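Local coordinates for protein coenzyme A transferase (Yersinia pestis, PDB 3QLI) that probably transfers coenzyme A between carboxylic acids such as acetate, at residues 73-78 / 126-131; 104-109 / 350-355; 260-265 / 364-369; 348-351 / 357-360; 384-387 / 392-395. All blocks are in the same frame, centred on the assembly; numbering follows the deposited sequence.

Contact 1 (73-78 / 126-131); sequences YYFETA and SNFHQA
Phe75 sends CG opposite its own carbonyl carbon (chi1 -75°), and Phe128 has CG anti to the backbone N (chi1 -180°); with these two torsions the rings converge over a CA separation of 8.4 Å between Phe75 and Phe128. The pair lies at the C-terminal end of strand 70-74 in the parallel, Rossmann-like sheet of the N-terminal half, where residues 126-131 form the loop and 3-10 turn that lead into helix 131-139. The rings make an edge-to-face pair: CD1 of Phe128 stands over one face of the Phe75 ring, displaced toward its rim, 3.8 Å from Phe75 CD1. Centroids are 5.2 Å apart and the planes meet at 51°, so the T is well short of perpendicular. Farther out on the same ring, Ser126 OG approaches the edge near the ring plane, 3.6 Å from Phe75 CZ, while Ala131 CB packs 3.8 Å from Phe75 CE2. The Phe75 ring thus touches both the approach to helix 131-139 and its first turn. Phe100 and Tyr165 add further aromatic contacts to Phe75, which makes this a small aromatic cluster in the buried core. Phe128 also borders the active site: its side chain packs against Glu264, the residue to which coenzyme A has been seen covalently joined, and lies about 4 Å from a bound acetate ion. Within the turn itself, Gln130 N donates to Asn127 O at 2.9 Å, and a weak bond runs from Asn127 ND2 to Gln130 OE1 at 3.2 Å.

Contact 2 (104-109 / 350-355); sequences VERALI and EHMLGH
Arg106, on helix 103-114, and Met352, in the loop after strand 347-348, make the tight part of this contact: Arg106 CD lies 3.5 Å from Met352 CG. Their chains run past one another in opposite directions, so Arg106 CG also reaches Met352 SD at 3.7 Å. One helical turn on, Ile109 CD1 meets Met352 SD at 4.0 Å, and its CG2 touches Met352 CE. The sulfur thus touches two side chains of the same helix, and this buried methionine is the apolar centre of the interface. The looser side begins where Arg106 bends at chi3 (-66°). A face of its guanidinium lies against CB of exposed His351, and NH2 stands over the rim of the imidazole; the planes are 36° apart, an oblique meeting rather than a parallel stack, with Arg106 NH1 3.6 Å from His351 ND1. A water lies at the guanidinium edge, in its plane. It accepts from Arg106 NH1 at 2.9 Å and is also hydrogen-bonded to Glu350 OE2. OE2 uses its anti lone pair to accept from Met352 N at 2.9 Å from Glu350 OE2, a nearly straight bond (167°) that ties the carboxylate to the backbone of the packed residue. Arg106 NH1 and Glu350 OE2 are 5.0 Å apart with the water bridging them, so the attraction between these two coenzyme A-binding residues is probably felt through solvent.

Contact 3 (260-265 / 364-369); sequences GIHTEV and LDFVRG
Phe366 reaches from helix 363-372 to His262 and Glu264 in the segment that follows strand 260-261. Its chi1 of -86° carries the ring off the helix with its outer atoms leading. Phe366 CE1 comes 3.4 Å from the carbonyl oxygen of His262, and CZ lies 3.8 Å from the Glu264 backbone N; both backbone atoms approach the ring obliquely. His262 holds CG anti to its N (chi1 179°), presenting its imidazole rim: His262 CD2 is 3.8 Å from Phe366 CZ, with the phenylalanine atoms near the imidazole plane. The neighbouring ring nitrogen, NE2, is hydrogen-bonded to Val320 O. Strand 260-261 is an outer strand of the mixed sheet in the C-terminal, Rossmann-like half, and Phe366 also packs on Gln239 of the neighbouring strand 237-240. Glu264, joined covalently to coenzyme A in another structure of this protein, meets the ring through CB, 3.9 Å from Phe366 CE2, and its chain is extended beyond CG. Asn321 ND2 bonds to Glu264 OE1 as well as to Asp365 OD2, so the helix and the carboxylate share one amide. Next to Glu264 in the chain, Thr263 OG1 donates to Val265 O at 3.0 Å, approaching from above the carbonyl plane.

Contact 4 (348-351 / 357-360); sequences NSEH and YSAS
Glu350 and Tyr357 face each other crosswise, the carboxylate plane standing almost perpendicular (88°) to the phenol ring. The glutamate does not lie flat on the aromatic group. It turns at chi2 (58°) and directs OE1 at the residue just before the 3-10 segment 358-360, where Tyr357 N donates to Glu350 OE1 at 2.8 Å. The amide arrives from above the carboxylate plane, 42° out of it, and the bond is somewhat bent. Glu350 OE1 is 3.0 Å from Ser358 N as well. Tyr357 CB, 3.2 Å from Glu350 OE1, and CD1, at 3.6 Å, close in along the tyrosine side. The ring itself packs edge-to-face on Tyr123 and meets His355 nearly parallel. Ser358 approaches from another direction: its OG sits 3.4 Å from Ser349 C and 3.6 Å from Ser349 CB, lying alongside the backbone of the facing segment. Although this hydroxyl is close to Glu350 N, the angle is poor, and its hydrogen bonds are with Gln356 OE1 and Thr403 OG1. Glu350 N is instead taken by Asn348 OD1 at 3.0 Å. This last bond defines an Asx turn at the end of strand 347-348, and the glutamate carboxylate bonds back to Tyr357 N, just ahead of the 3-10 segment that precedes helix 363-372. The resulting compact loop lies where coenzyme A binds in complexes of this protein: Glu350 contacts one bound molecule and Ser358 another.

Contact 5 (384-387 / 392-395); sequences STAA and SRII
Arg393 lies along Ser384, Thr385 and Ala386 in a short beta hairpin whose strands are 385-386 and 391-392. Its backbone N starts the contact: Arg393 N donates to Ser384 O at 2.8 Å in a nearly straight bond (167°) that comes from above the carbonyl plane. Arg393 CB lies 3.6 Å from Ser384 O. CG of Arg393 passes Thr385 C at 3.9 Å and CD passes Thr385 O at 3.7 Å, because the chain stays extended from CG to NE and follows the opposing backbone. Arg393 NE arrives 3.5 Å from Ala386 CB, while Thr385 O stands 3.6 Å from NE at the edge of the guanidinium. A water links them, donating to Thr385 O and accepting weakly from NE. At the tip NH2 remains beside the methyl of Ala386, and NH1 turns to its strongest partner, Leu339 O. Beside this chain, Thr385 and Ser392 form an antiparallel non-hydrogen-bonded pair with CA atoms 4.4 Å apart. Their side chains share one face of the hairpin, which Phe441 of helix 439-451 covers. Ser392 OG turns to donate to Ile394 O, and a second water bridges this hydroxyl to Ser384 O, which therefore receives both a backbone amide and a water. Ala387 and Arg393 contact coenzyme A in complexes of this protein. The arginine is steered by carbonyl oxygens, at NE through water and at NH1 by Leu339 O, which is consistent with its charge being available to the anionic cofactor.

In the fold
Contacts 1 and 3 are buried and rest mainly on phenylalanine packing; contacts 2, 4 and 5 are partly buried and more polar, with guanidinium and water in contacts 2 and 5 and a carboxylate in contacts 2 and 4. Contact 1 belongs to the N-terminal half and contacts 4 and 5 to the C-terminal half, whereas contact 2 joins helix 103-114 of one to a loop of the other. Phe128 of contact 1 meets Glu264 of contact 3, and its backbone pairs with Ser360 of contact 4. Contacts 2 and 4 share Glu350, centres about 9 Å apart. Contact 5 stands apart, its nearest atoms about 6 Å from contact 4, and alone includes a beta-bridge. Each contact contains a residue known to bind coenzyme A.

Contact 1 (73-78 / 126-131)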
# COMPACT_ATOMS: atom_id res chain seq x y z
N TYR A 73 15.68 -1.59 -18.85
CA TYR A 73 14.82 -1.56 -17.67
C TYR A 73 15.59 -2.17 -16.49
O TYR A 73 16.07 -3.30 -16.58
CB TYR A 73 13.56 -2.38 -17.93
CG TYR A 73 12.58 -1.78 -18.92
CD1 TYR A 73 11.47 -1.06 -18.49
CD2 TYR A 73 12.75 -1.97 -20.30
CE1 TYR A 73 10.55 -0.53 -19.40
CE2 TYR A 73 11.84 -1.44 -21.22
CZ TYR A 73 10.74 -0.72 -20.76
OH TYR A 73 9.82 -0.19 -21.67
N TYR A 74 15.71 -1.44 -15.38
CA TYR A 74 16.61 -1.90 -14.32
C TYR A 74 16.37 -1.19 -12.99
O TYR A 74 15.73 -0.12 -12.97
CB TYR A 74 18.07 -1.67 -14.76
CG TYR A 74 18.39 -0.19 -14.86
CD1 TYR A 74 19.06 0.46 -13.84
CD2 TYR A 74 17.98 0.55 -15.96
CE1 TYR A 74 19.33 1.82 -13.92
CE2 TYR A 74 18.24 1.92 -16.05
CZ TYR A 74 18.91 2.55 -15.03
OH TYR A 74 19.16 3.90 -15.10
N PHE A 75 16.92 -1.76 -11.92
CA PHE A 75 16.83 -1.24 -10.56
C PHE A 75 18.22 -1.20 -9.92
O PHE A 75 19.11 -1.96 -10.31
CB PHE A 75 16.00 -2.19 -9.69
CG PHE A 75 14.52 -2.13 -9.92
CD1 PHE A 75 13.72 -1.33 -9.13
CD2 PHE A 75 13.93 -2.91 -10.89
CE1 PHE A 75 12.35 -1.29 -9.32
CE2 PHE A 75 12.57 -2.88 -11.09
CZ PHE A 75 11.78 -2.07 -10.31
N GLU A 76 18.40 -0.35 -8.91
CA GLU A 76 19.67 -0.28 -8.17
C GLU A 76 20.97 -0.11 -8.96
O GLU A 76 21.82 -0.99 -8.97
CB GLU A 76 19.79 -1.47 -7.20
CG GLU A 76 20.61 -1.17 -5.96
CD GLU A 76 20.08 0.02 -5.18
OE1 GLU A 76 18.85 0.25 -5.18
OE2 GLU A 76 20.89 0.73 -4.55
N THR A 77 21.10 1.03 -9.64
CA THR A 77 22.27 1.33 -10.45
C THR A 77 23.60 1.40 -9.69
O THR A 77 23.65 1.82 -8.53
CB THR A 77 22.10 2.69 -11.17
OG1 THR A 77 20.71 2.92 -11.43
CG2 THR A 77 22.88 2.70 -12.48
N ALA A 78 24.66 0.98 -10.36
CA ALA A 78 26.01 0.98 -9.81
C ALA A 78 26.95 1.69 -10.79
O ALA A 78 26.62 1.83 -11.96
CB ALA A 78 26.49 -0.44 -9.56
N SER A 126 6.66 1.77 -10.62
CA SER A 126 6.31 0.39 -10.29
C SER A 126 6.48 0.16 -8.81
O SER A 126 7.04 1.00 -8.10
CB SER A 126 7.21 -0.59 -11.05
OG SER A 126 8.50 -0.66 -10.44
N ASN A 127 6.00 -1.00 -8.35
CA ASN A 127 6.43 -1.56 -7.07
C ASN A 127 7.56 -2.58 -7.28
O ASN A 127 7.44 -3.50 -8.09
CB ASN A 127 5.27 -2.24 -6.36
CG ASN A 127 4.20 -1.28 -5.97
OD1 ASN A 127 4.38 -0.49 -5.05
ND2 ASN A 127 3.07 -1.33 -6.66
N PHE A 128 8.64 -2.42 -6.54
CA PHE A 128 9.76 -3.36 -6.64
C PHE A 128 9.24 -4.79 -6.43
O PHE A 128 9.69 -5.71 -7.10
CB PHE A 128 10.86 -2.97 -5.64
CG PHE A 128 12.07 -3.88 -5.66
CD1 PHE A 128 12.69 -4.23 -6.85
CD2 PHE A 128 12.62 -4.34 -4.45
CE1 PHE A 128 13.82 -5.05 -6.86
CE2 PHE A 128 13.75 -5.15 -4.44
CZ PHE A 128 14.36 -5.52 -5.64
N HIS A 129 8.28 -4.97 -5.52
CA HIS A 129 7.77 -6.31 -5.23
C HIS A 129 7.07 -6.97 -6.41
O HIS A 129 6.89 -8.20 -6.42
CB HIS A 129 6.88 -6.36 -3.96
CG HIS A 129 5.52 -5.75 -4.14
ND1 HIS A 129 5.18 -4.52 -3.61
CD2 HIS A 129 4.41 -6.21 -4.76
CE1 HIS A 129 3.93 -4.24 -3.91
NE2 HIS A 129 3.43 -5.25 -4.61
N GLN A 130 6.67 -6.16 -7.39
CA GLN A 130 5.99 -6.67 -8.59
C GLN A 130 6.91 -6.73 -9.81
O GLN A 130 6.47 -7.04 -10.91
CB GLN A 130 4.75 -5.81 -8.92
CG GLN A 130 3.71 -5.86 -7.83
CD GLN A 130 2.65 -4.77 -7.95
OE1 GLN A 130 2.81 -3.80 -8.71
NE2 GLN A 130 1.59 -4.91 -7.19
N ALA A 131 8.19 -6.45 -9.60
CA ALA A 131 9.15 -6.39 -10.71
C ALA A 131 9.24 -7.66 -11.55
O ALA A 131 9.34 -7.57 -12.77
CB ALA A 131 10.55 -5.98 -10.22

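Contact 2 (104-109 / 350-355)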
# COMPACT_ATOMS: atom_id res chain seq x y z
N VAL A 104 23.16 8.16 -9.82
CA VAL A 104 23.52 8.14 -11.24
C VAL A 104 22.45 8.81 -12.13
O VAL A 104 22.78 9.62 -12.99
CB VAL A 104 23.78 6.69 -11.73
CG1 VAL A 104 23.99 6.67 -13.24
CG2 VAL A 104 24.97 6.09 -10.99
N GLU A 105 21.19 8.47 -11.91
CA GLU A 105 20.10 9.05 -12.69
C GLU A 105 19.85 10.52 -12.33
O GLU A 105 19.50 11.33 -13.18
CB GLU A 105 18.80 8.25 -12.51
CG GLU A 105 18.83 6.88 -13.15
CD GLU A 105 19.60 5.86 -12.32
OE1 GLU A 105 19.76 6.05 -11.10
OE2 GLU A 105 20.05 4.85 -12.91
N ARG A 106 19.98 10.86 -11.05
CA ARG A 106 19.88 12.26 -10.65
C ARG A 106 20.87 13.13 -11.44
O ARG A 106 20.50 14.19 -11.95
CB ARG A 106 20.09 12.42 -9.14
CG ARG A 106 18.91 11.92 -8.32
CD ARG A 106 18.94 12.46 -6.88
NE ARG A 106 20.08 11.97 -6.13
CZ ARG A 106 20.09 10.84 -5.42
NH1 ARG A 106 19.02 10.06 -5.36
NH2 ARG A 106 21.19 10.49 -4.76
N ALA A 107 22.11 12.67 -11.55
CA ALA A 107 23.12 13.39 -12.34
C ALA A 107 22.72 13.54 -13.82
O ALA A 107 22.85 14.61 -14.41
CB ALA A 107 24.49 12.71 -12.21
N LEU A 108 22.23 12.46 -14.41
CA LEU A 108 21.77 12.51 -15.79
C LEU A 108 20.60 13.47 -15.94
O LEU A 108 20.55 14.25 -16.90
CB LEU A 108 21.33 11.12 -16.26
CG LEU A 108 22.40 10.04 -16.40
CD1 LEU A 108 21.74 8.69 -16.67
CD2 LEU A 108 23.36 10.41 -17.52
N ILE A 109 19.63 13.39 -15.03
CA ILE A 109 18.41 14.18 -15.17
C ILE A 109 18.74 15.67 -15.13
O ILE A 109 18.24 16.46 -15.94
CB ILE A 109 17.39 13.89 -14.05
CG1 ILE A 109 16.84 12.47 -14.19
CG2 ILE A 109 16.25 14.91 -14.09
CD1 ILE A 109 15.97 12.03 -13.01
N GLU A 350 12.69 10.64 -0.93
CA GLU A 350 13.12 11.10 -2.24
C GLU A 350 14.05 12.31 -2.14
O GLU A 350 13.68 13.32 -1.56
CB GLU A 350 11.91 11.44 -3.11
CG GLU A 350 12.29 12.04 -4.45
CD GLU A 350 13.18 11.11 -5.26
OE1 GLU A 350 12.80 9.94 -5.47
OE2 GLU A 350 14.28 11.56 -5.66
N HIS A 351 15.25 12.20 -2.72
CA HIS A 351 16.22 13.30 -2.69
C HIS A 351 15.80 14.47 -3.58
O HIS A 351 16.09 15.62 -3.27
CB HIS A 351 17.61 12.84 -3.13
CG HIS A 351 18.40 12.16 -2.06
ND1 HIS A 351 18.39 10.80 -1.86
CD2 HIS A 351 19.25 12.66 -1.13
CE1 HIS A 351 19.19 10.48 -0.86
NE2 HIS A 351 19.72 11.60 -0.39
N MET A 352 15.14 14.19 -4.70
CA MET A 352 14.79 15.25 -5.65
C MET A 352 13.54 16.02 -5.24
O MET A 352 12.45 15.45 -5.18
CB MET A 352 14.63 14.70 -7.07
CG MET A 352 15.89 14.07 -7.63
SD MET A 352 15.80 13.71 -9.40
CE MET A 352 15.93 15.35 -10.11
N LEU A 353 13.73 17.31 -4.97
CA LEU A 353 12.65 18.19 -4.51
C LEU A 353 11.43 18.18 -5.42
O LEU A 353 11.54 18.38 -6.63
CB LEU A 353 13.16 19.62 -4.38
CG LEU A 353 14.05 20.01 -3.19
CD1 LEU A 353 15.26 19.09 -3.05
CD2 LEU A 353 14.49 21.47 -3.33
N GLY A 354 10.26 17.94 -4.82
CA GLY A 354 9.00 17.99 -5.55
C GLY A 354 8.64 16.68 -6.24
O GLY A 354 7.49 16.47 -6.62
N HIS A 355 9.63 15.80 -6.38
CA HIS A 355 9.41 14.52 -7.06
C HIS A 355 9.26 13.37 -6.08
O HIS A 355 9.49 13.52 -4.87
CB HIS A 355 10.57 14.23 -8.02
CG HIS A 355 10.73 15.25 -9.09
ND1 HIS A 355 10.10 15.16 -10.31
CD2 HIS A 355 11.43 16.41 -9.12
CE1 HIS A 355 10.42 16.20 -11.05
NE2 HIS A 355 11.22 16.98 -10.35
O HOH W 1 16.35 10.18 -6.37

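Contact 3 (260-265 / 364-369)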
# COMPACT_ATOMS: atom_id res chain seq x y z
N GLY A 260 16.21 -13.60 13.91
CA GLY A 260 16.04 -14.12 12.57
C GLY A 260 16.27 -13.01 11.56
O GLY A 260 16.31 -11.83 11.92
N ILE A 261 16.42 -13.39 10.29
CA ILE A 261 16.56 -12.41 9.22
C ILE A 261 15.58 -12.71 8.09
O ILE A 261 15.54 -13.83 7.58
CB ILE A 261 17.99 -12.39 8.63
CG1 ILE A 261 18.99 -11.79 9.63
CG2 ILE A 261 18.03 -11.59 7.31
CD1 ILE A 261 20.44 -11.89 9.17
N HIS A 262 14.78 -11.71 7.73
CA HIS A 262 14.00 -11.73 6.50
C HIS A 262 13.98 -10.30 6.00
O HIS A 262 13.18 -9.47 6.46
CB HIS A 262 12.57 -12.23 6.76
CG HIS A 262 11.70 -12.25 5.54
ND1 HIS A 262 11.30 -13.41 4.92
CD2 HIS A 262 11.16 -11.23 4.81
CE1 HIS A 262 10.54 -13.12 3.87
NE2 HIS A 262 10.44 -11.80 3.79
N THR A 263 14.90 -10.02 5.08
CA THR A 263 15.22 -8.65 4.74
C THR A 263 15.18 -8.51 3.22
O THR A 263 15.32 -9.51 2.50
CB THR A 263 16.61 -8.31 5.29
OG1 THR A 263 16.87 -6.90 5.13
CG2 THR A 263 17.71 -9.15 4.59
N GLU A 264 14.96 -7.30 2.73
CA GLU A 264 15.06 -7.09 1.28
C GLU A 264 16.53 -7.11 0.89
O GLU A 264 16.96 -7.96 0.11
CB GLU A 264 14.42 -5.77 0.87
CG GLU A 264 14.45 -5.51 -0.65
CD GLU A 264 14.11 -4.07 -0.98
OE1 GLU A 264 13.00 -3.62 -0.64
OE2 GLU A 264 14.98 -3.38 -1.56
N VAL A 265 17.31 -6.17 1.42
CA VAL A 265 18.75 -6.15 1.16
C VAL A 265 19.54 -6.76 2.33
O VAL A 265 19.30 -6.43 3.50
CB VAL A 265 19.28 -4.72 0.86
CG1 VAL A 265 19.16 -3.85 2.08
CG2 VAL A 265 20.75 -4.76 0.42
N LEU A 364 7.85 0.53 1.94
CA LEU A 364 6.46 0.41 2.37
C LEU A 364 6.02 -1.05 2.53
O LEU A 364 5.18 -1.35 3.36
CB LEU A 364 5.52 1.18 1.44
CG LEU A 364 4.05 1.25 1.87
CD1 LEU A 364 3.89 1.86 3.28
CD2 LEU A 364 3.28 2.07 0.86
N ASP A 365 6.57 -1.95 1.71
CA ASP A 365 6.27 -3.38 1.86
C ASP A 365 6.55 -3.83 3.29
O ASP A 365 5.78 -4.58 3.88
CB ASP A 365 7.12 -4.23 0.92
CG ASP A 365 6.91 -3.87 -0.54
OD1 ASP A 365 5.78 -3.47 -0.89
OD2 ASP A 365 7.87 -3.99 -1.32
N PHE A 366 7.68 -3.39 3.82
CA PHE A 366 8.10 -3.82 5.15
C PHE A 366 7.42 -3.02 6.27
O PHE A 366 7.19 -3.54 7.35
CB PHE A 366 9.63 -3.81 5.26
CG PHE A 366 10.25 -5.09 4.77
CD1 PHE A 366 10.37 -6.18 5.62
CD2 PHE A 366 10.63 -5.24 3.44
CE1 PHE A 366 10.89 -7.38 5.18
CE2 PHE A 366 11.16 -6.45 2.98
CZ PHE A 366 11.29 -7.52 3.86
N VAL A 367 7.08 -1.77 5.99
CA VAL A 367 6.26 -0.99 6.93
C VAL A 367 4.93 -1.74 7.15
O VAL A 367 4.49 -1.93 8.29
CB VAL A 367 5.99 0.45 6.39
CG1 VAL A 367 4.91 1.16 7.21
CG2 VAL A 367 7.28 1.26 6.37
N ARG A 368 4.31 -2.16 6.06
CA ARG A 368 3.05 -2.90 6.12
C ARG A 368 3.22 -4.29 6.73
O ARG A 368 2.43 -4.71 7.58
CB ARG A 368 2.47 -3.06 4.71
CG ARG A 368 2.02 -1.76 4.05
CD ARG A 368 1.79 -2.01 2.54
NE ARG A 368 0.97 -0.98 1.89
CZ ARG A 368 0.91 -0.80 0.57
NH1 ARG A 368 1.64 -1.56 -0.24
NH2 ARG A 368 0.12 0.15 0.05
N GLY A 369 4.23 -5.02 6.27
CA GLY A 369 4.44 -6.38 6.73
C GLY A 369 4.81 -6.46 8.20
O GLY A 369 4.30 -7.32 8.93

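Contact 4 (348-351 / 357-360)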
# COMPACT_ATOMS: atom_id res chain seq x y z
N ASN A 348 9.26 10.90 3.74
CA ASN A 348 9.77 11.09 2.39
C ASN A 348 11.23 10.69 2.28
O ASN A 348 12.07 11.18 3.04
CB ASN A 348 9.63 12.54 1.96
CG ASN A 348 10.19 12.80 0.57
OD1 ASN A 348 10.10 11.95 -0.31
ND2 ASN A 348 10.80 13.96 0.38
N SER A 349 11.54 9.79 1.35
CA SER A 349 12.91 9.35 1.13
C SER A 349 13.47 9.86 -0.19
O SER A 349 14.60 9.56 -0.55
CB SER A 349 12.97 7.81 1.13
OG SER A 349 12.75 7.29 2.42
N GLU A 350 12.69 10.64 -0.93
CA GLU A 350 13.12 11.10 -2.24
C GLU A 350 14.05 12.31 -2.14
O GLU A 350 13.68 13.32 -1.56
CB GLU A 350 11.91 11.44 -3.11
CG GLU A 350 12.29 12.04 -4.45
CD GLU A 350 13.18 11.11 -5.26
OE1 GLU A 350 12.80 9.94 -5.47
OE2 GLU A 350 14.28 11.56 -5.66
N HIS A 351 15.25 12.20 -2.72
CA HIS A 351 16.22 13.30 -2.69
C HIS A 351 15.80 14.47 -3.58
O HIS A 351 16.09 15.62 -3.27
CB HIS A 351 17.61 12.84 -3.13
CG HIS A 351 18.40 12.16 -2.06
ND1 HIS A 351 18.39 10.80 -1.86
CD2 HIS A 351 19.25 12.66 -1.13
CE1 HIS A 351 19.19 10.48 -0.86
NE2 HIS A 351 19.72 11.60 -0.39
N TYR A 357 10.31 9.38 -6.60
CA TYR A 357 10.72 8.17 -7.30
C TYR A 357 11.03 7.07 -6.29
O TYR A 357 11.11 5.90 -6.67
CB TYR A 357 11.96 8.42 -8.16
CG TYR A 357 11.80 9.55 -9.14
CD1 TYR A 357 12.52 10.73 -8.99
CD2 TYR A 357 10.93 9.45 -10.22
CE1 TYR A 357 12.38 11.77 -9.89
CE2 TYR A 357 10.78 10.48 -11.12
CZ TYR A 357 11.51 11.64 -10.95
OH TYR A 357 11.36 12.67 -11.85
N SER A 358 11.21 7.43 -5.03
CA SER A 358 11.64 6.44 -4.03
C SER A 358 10.50 5.51 -3.60
O SER A 358 10.74 4.47 -2.99
CB SER A 358 12.31 7.11 -2.81
OG SER A 358 11.40 7.91 -2.10
N ALA A 359 9.26 5.87 -3.94
CA ALA A 359 8.12 5.03 -3.57
C ALA A 359 8.14 3.66 -4.28
O ALA A 359 7.42 2.73 -3.91
CB ALA A 359 6.82 5.77 -3.85
N SER A 360 9.00 3.55 -5.29
CA SER A 360 9.19 2.28 -5.98
C SER A 360 9.93 1.26 -5.13
O SER A 360 9.85 0.06 -5.38
CB SER A 360 9.98 2.51 -7.27
OG SER A 360 9.18 3.19 -8.21

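Contact 5 (384-387 / 392-395)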
# COMPACT_ATOMS: atom_id res chain seq x y z
N SER A 384 17.24 14.46 13.37
CA SER A 384 16.21 15.49 13.35
C SER A 384 16.56 16.68 12.46
O SER A 384 15.68 17.43 12.07
CB SER A 384 15.91 15.98 14.77
OG SER A 384 17.00 16.72 15.27
N THR A 385 17.85 16.85 12.15
CA THR A 385 18.27 17.99 11.35
C THR A 385 19.28 17.61 10.28
O THR A 385 19.77 16.48 10.23
CB THR A 385 18.91 19.10 12.22
OG1 THR A 385 20.18 18.65 12.72
CG2 THR A 385 18.01 19.44 13.39
N ALA A 386 19.57 18.57 9.40
CA ALA A 386 20.57 18.41 8.36
C ALA A 386 21.39 19.70 8.29
O ALA A 386 21.01 20.71 8.89
CB ALA A 386 19.91 18.13 7.02
N ALA A 387 22.51 19.66 7.58
CA ALA A 387 23.24 20.89 7.30
C ALA A 387 23.71 21.59 8.57
O ALA A 387 23.37 22.75 8.82
CB ALA A 387 22.37 21.84 6.47
N SER A 392 15.73 21.57 9.39
CA SER A 392 14.97 20.55 10.09
C SER A 392 14.54 19.44 9.14
O SER A 392 14.08 19.71 8.03
CB SER A 392 13.74 21.16 10.74
OG SER A 392 13.04 20.17 11.49
N ARG A 393 14.68 18.19 9.57
CA ARG A 393 14.17 17.07 8.77
C ARG A 393 12.77 16.70 9.22
O ARG A 393 12.11 15.87 8.58
CB ARG A 393 15.12 15.87 8.83
CG ARG A 393 16.43 16.09 8.05
CD ARG A 393 17.30 14.83 8.08
NE ARG A 393 18.49 14.95 7.23
CZ ARG A 393 18.48 14.83 5.90
NH1 ARG A 393 17.35 14.61 5.24
NH2 ARG A 393 19.62 14.95 5.23
N ILE A 394 12.32 17.32 10.30
CA ILE A 394 10.93 17.24 10.72
C ILE A 394 10.25 18.50 10.19
O ILE A 394 10.61 19.60 10.58
CB ILE A 394 10.77 17.17 12.25
CG1 ILE A 394 11.64 16.05 12.84
CG2 ILE A 394 9.28 17.05 12.63
CD1 ILE A 394 11.35 14.63 12.28
N ILE A 395 9.28 18.34 9.30
CA ILE A 395 8.77 19.49 8.56
C ILE A 395 7.25 19.58 8.63
O ILE A 395 6.57 18.59 8.97
CB ILE A 395 9.22 19.47 7.08
CG1 ILE A 395 8.64 18.25 6.35
CG2 ILE A 395 10.74 19.46 6.99
CD1 ILE A 395 8.87 18.26 4.83
O HOH W 2 14.25 19.14 13.87
O HOH W 3 21.45 14.49 8.73